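PDB 3CNL: putative uncharacterized protein from Thermotoga maritima, which binds GTP and probably hydrolyses it, as a circularly permuted GTPase likely to act late in assembly of the 50S ribosomal subunit. Local coordinates for residues 34-42 with 152-160. Residues are numbered along the deposited sequence; the frame is centred on the assembly and turned at random.
Sequences PFATSAYGV and PGILYKNIF
Lys-157 reaches into the loop 34-42 and bonds to two of its carbonyls. Lys-157 NZ lies 2.7 Å from Ala-36 O and 2.7 Å from Ser-38 O. The approach to Ala-36 O is from above the carbonyl plane, 52° out of it. That to Ser-38 O is flatter, tilted 22°. A water, 2.8 Å from Lys-157 NZ, accepts a third bond. Beyond CG the lysine chain is extended, which carries NZ to the loop while Lys-157 CD passes Ser-38 O at 3.6 Å. With an alanine in place of Lys-157, the carbonyls of Ala-36 and Ser-38 would probably lose their charged partner, and the turn would be freer to shift. That turn is type I, from Phe-35 to Ser-38, and Ser-38 OG donates in plane to Phe-35 O.

The contact joins the loop 34-42 to the end of strand 147-154 and the chain that follows it, within the circularly permuted G domain. Loop 34-42 lies between strands 24-30 and 48-54. In segment 152-160, Gly-153 belongs to the GTP site and Ile-154 touches the bound nucleotide analogue.

The apolar packing is at Leu-155. Leu-155 CD2 is 3.8 Å from Val-42 CG1, and Leu-155 CG is 4.4 Å from Ala-39 CB. Leu-155 and Val-42 lie alongside each other, running opposite ways. Leu-155 CD1 only lies against the backbone, 3.6 Å from Tyr-40 O. Val-42 also packs on helix 13-19. The solvent side is looser: the Tyr-40 ring turns off from segment 152-160 and is exposed, and a water links Tyr-40 O to Asn-158 N, weakly at the amide.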
loop_
_atom_site.group_PDB
_atom_site.type_symbol
_atom_site.label_atom_id
_atom_site.label_comp_id
_atom_site.label_asym_id
_atom_site.label_seq_id
_atom_site.Cartn_x
_atom_site.Cartn_y
_atom_site.Cartn_z
ATOM N N PRO A 34 6.750 1.873 3.241
ATOM C CA PRO A 34 6.256 1.319 4.515
ATOM C C PRO A 34 5.812 2.285 5.593
ATOM O O PRO A 34 4.954 1.909 6.395
ATOM C CB PRO A 34 7.426 0.441 5.009
ATOM C CG PRO A 34 8.191 0.154 3.764
ATOM C CD PRO A 34 8.128 1.428 2.970
ATOM N N PHE A 35 6.384 3.492 5.656
ATOM C CA PHE A 35 5.898 4.471 6.622
ATOM C C PHE A 35 4.605 5.098 6.101
ATOM O O PHE A 35 3.598 5.158 6.815
ATOM C CB PHE A 35 6.927 5.568 6.931
ATOM C CG PHE A 35 7.997 5.177 7.938
ATOM C CD1 PHE A 35 7.796 4.156 8.864
ATOM C CD2 PHE A 35 9.199 5.873 7.971
ATOM C CE1 PHE A 35 8.786 3.817 9.771
ATOM C CE2 PHE A 35 10.201 5.550 8.892
ATOM C CZ PHE A 35 9.995 4.535 9.786
ATOM N N ALA A 36 4.617 5.529 4.843
ATOM C CA ALA A 36 3.467 6.197 4.282
ATOM C C ALA A 36 2.228 5.345 4.417
ATOM O O ALA A 36 1.168 5.875 4.750
ATOM C CB ALA A 36 3.717 6.600 2.792
ATOM N N THR A 37 2.359 4.031 4.180
ATOM C CA THR A 37 1.218 3.100 4.173
ATOM C C THR A 37 0.988 2.366 5.516
ATOM O O THR A 37 0.265 1.372 5.570
ATOM C CB THR A 37 1.311 2.056 3.023
ATOM O OG1 THR A 37 2.518 1.289 3.152
ATOM C CG2 THR A 37 1.266 2.755 1.637
ATOM N N SER A 38 1.580 2.885 6.584
ATOM C CA SER A 38 1.391 2.337 7.919
ATOM C C SER A 38 0.010 2.730 8.389
ATOM O O SER A 38 -0.515 3.766 7.968
ATOM C CB SER A 38 2.426 2.920 8.870
ATOM O OG SER A 38 2.072 4.234 9.234
ATOM N N ALA A 39 -0.582 1.935 9.275
ATOM C CA ALA A 39 -1.937 2.232 9.750
ATOM C C ALA A 39 -1.910 3.149 10.969
ATOM O O ALA A 39 -2.508 2.842 12.003
ATOM C CB ALA A 39 -2.702 0.939 10.052
ATOM N N TYR A 40 -1.195 4.263 10.847
ATOM C CA TYR A 40 -1.113 5.280 11.891
ATOM C C TYR A 40 -2.511 5.835 12.154
ATOM O O TYR A 40 -3.276 6.083 11.219
ATOM C CB TYR A 40 -0.187 6.399 11.431
ATOM C CG TYR A 40 0.629 7.061 12.517
ATOM C CD1 TYR A 40 1.977 6.734 12.693
ATOM C CD2 TYR A 40 0.077 8.037 13.343
ATOM C CE1 TYR A 40 2.758 7.354 13.679
ATOM C CE2 TYR A 40 0.844 8.660 14.336
ATOM C CZ TYR A 40 2.188 8.312 14.499
ATOM O OH TYR A 40 2.961 8.919 15.477
ATOM N N GLY A 41 -2.852 6.005 13.430
ATOM C CA GLY A 41 -4.167 6.506 13.806
ATOM C C GLY A 41 -4.953 5.497 14.614
ATOM O O GLY A 41 -5.593 5.858 15.608
ATOM N N VAL A 42 -4.903 4.233 14.197
ATOM C CA VAL A 42 -5.655 3.167 14.863
ATOM C C VAL A 42 -4.753 2.367 15.822
ATOM O O VAL A 42 -3.595 2.084 15.519
ATOM C CB VAL A 42 -6.468 2.287 13.840
ATOM C CG1 VAL A 42 -5.718 2.098 12.538
ATOM C CG2 VAL A 42 -6.884 0.945 14.428
ATOM N N PRO A 152 -11.740 -6.759 4.634
ATOM C CA PRO A 152 -10.691 -5.994 5.284
ATOM C C PRO A 152 -11.225 -4.708 5.899
ATOM O O PRO A 152 -12.271 -4.205 5.480
ATOM C CB PRO A 152 -9.732 -5.672 4.132
ATOM C CG PRO A 152 -10.588 -5.610 2.947
ATOM C CD PRO A 152 -11.720 -6.590 3.169
ATOM N N GLY A 153 -10.524 -4.196 6.896
ATOM C CA GLY A 153 -10.771 -2.851 7.378
ATOM C C GLY A 153 -9.946 -1.896 6.521
ATOM O O GLY A 153 -8.769 -2.154 6.232
ATOM N N ILE A 154 -10.556 -0.800 6.092
ATOM C CA ILE A 154 -9.851 0.164 5.252
ATOM C C ILE A 154 -9.567 1.403 6.094
ATOM O O ILE A 154 -10.483 1.999 6.659
ATOM C CB ILE A 154 -10.671 0.514 3.996
ATOM C CG1 ILE A 154 -10.994 -0.758 3.206
ATOM C CG2 ILE A 154 -9.940 1.549 3.130
ATOM C CD1 ILE A 154 -12.079 -0.595 2.153
ATOM N N LEU A 155 -8.292 1.774 6.181
ATOM C CA LEU A 155 -7.873 2.925 6.965
ATOM C C LEU A 155 -7.660 4.178 6.112
ATOM O O LEU A 155 -6.830 4.197 5.205
ATOM C CB LEU A 155 -6.598 2.585 7.741
ATOM C CG LEU A 155 -6.142 3.453 8.922
ATOM C CD1 LEU A 155 -5.080 4.471 8.523
ATOM C CD2 LEU A 155 -7.306 4.116 9.689
ATOM N N TYR A 156 -8.425 5.221 6.418
ATOM C CA TYR A 156 -8.236 6.535 5.815
ATOM C C TYR A 156 -7.570 7.425 6.845
ATOM O O TYR A 156 -8.145 7.700 7.896
ATOM C CB TYR A 156 -9.572 7.128 5.369
ATOM C CG TYR A 156 -10.385 6.182 4.522
ATOM C CD1 TYR A 156 -10.225 6.134 3.137
ATOM C CD2 TYR A 156 -11.311 5.325 5.106
ATOM C CE1 TYR A 156 -10.975 5.259 2.357
ATOM C CE2 TYR A 156 -12.066 4.447 4.335
ATOM C CZ TYR A 156 -11.888 4.416 2.966
ATOM O OH TYR A 156 -12.642 3.534 2.215
ATOM N N LYS A 157 -6.349 7.865 6.570
ATOM C CA LYS A 157 -5.613 8.613 7.574
ATOM C C LYS A 157 -5.410 10.091 7.248
ATOM O O LYS A 157 -5.640 10.519 6.121
ATOM C CB LYS A 157 -4.301 7.908 7.937
ATOM C CG LYS A 157 -3.183 7.976 6.935
ATOM C CD LYS A 157 -2.166 6.896 7.291
ATOM C CE LYS A 157 -0.786 7.308 6.891
ATOM N NZ LYS A 157 0.209 6.270 7.239
ATOM N N ASN A 158 -4.995 10.850 8.263
ATOM C CA ASN A 158 -4.815 12.302 8.176
ATOM C C ASN A 158 -3.567 12.664 7.385
ATOM O O ASN A 158 -2.452 12.284 7.757
ATOM C CB ASN A 158 -4.767 12.915 9.591
ATOM C CG ASN A 158 -4.033 14.261 9.645
ATOM O OD1 ASN A 158 -4.533 15.297 9.174
ATOM N ND2 ASN A 158 -2.846 14.253 10.248
ATOM N N ILE A 159 -3.754 13.390 6.288
ATOM C CA ILE A 159 -2.620 13.849 5.505
ATOM C C ILE A 159 -2.329 15.307 5.821
ATOM O O ILE A 159 -2.986 16.213 5.319
ATOM C CB ILE A 159 -2.810 13.633 3.996
ATOM C CG1 ILE A 159 -3.143 12.169 3.720
ATOM C CG2 ILE A 159 -1.534 14.019 3.271
ATOM C CD1 ILE A 159 -4.150 11.969 2.646
ATOM N N PHE A 160 -1.338 15.503 6.673
ATOM C CA PHE A 160 -0.913 16.815 7.120
ATOM C C PHE A 160 0.227 17.328 6.240
ATOM O O PHE A 160 0.393 18.540 6.067
ATOM C CB PHE A 160 -0.449 16.722 8.576
ATOM C CG PHE A 160 0.602 15.668 8.811
ATOM C CD1 PHE A 160 1.872 16.023 9.247
ATOM C CD2 PHE A 160 0.323 14.316 8.576
ATOM C CE1 PHE A 160 2.856 15.054 9.453
ATOM C CE2 PHE A 160 1.291 13.336 8.781
ATOM C CZ PHE A 160 2.563 13.702 9.216
HETATM O O HOH W 1 2.190 7.636 8.621
HETATM O O HOH W 2 -4.061 8.883 10.857
#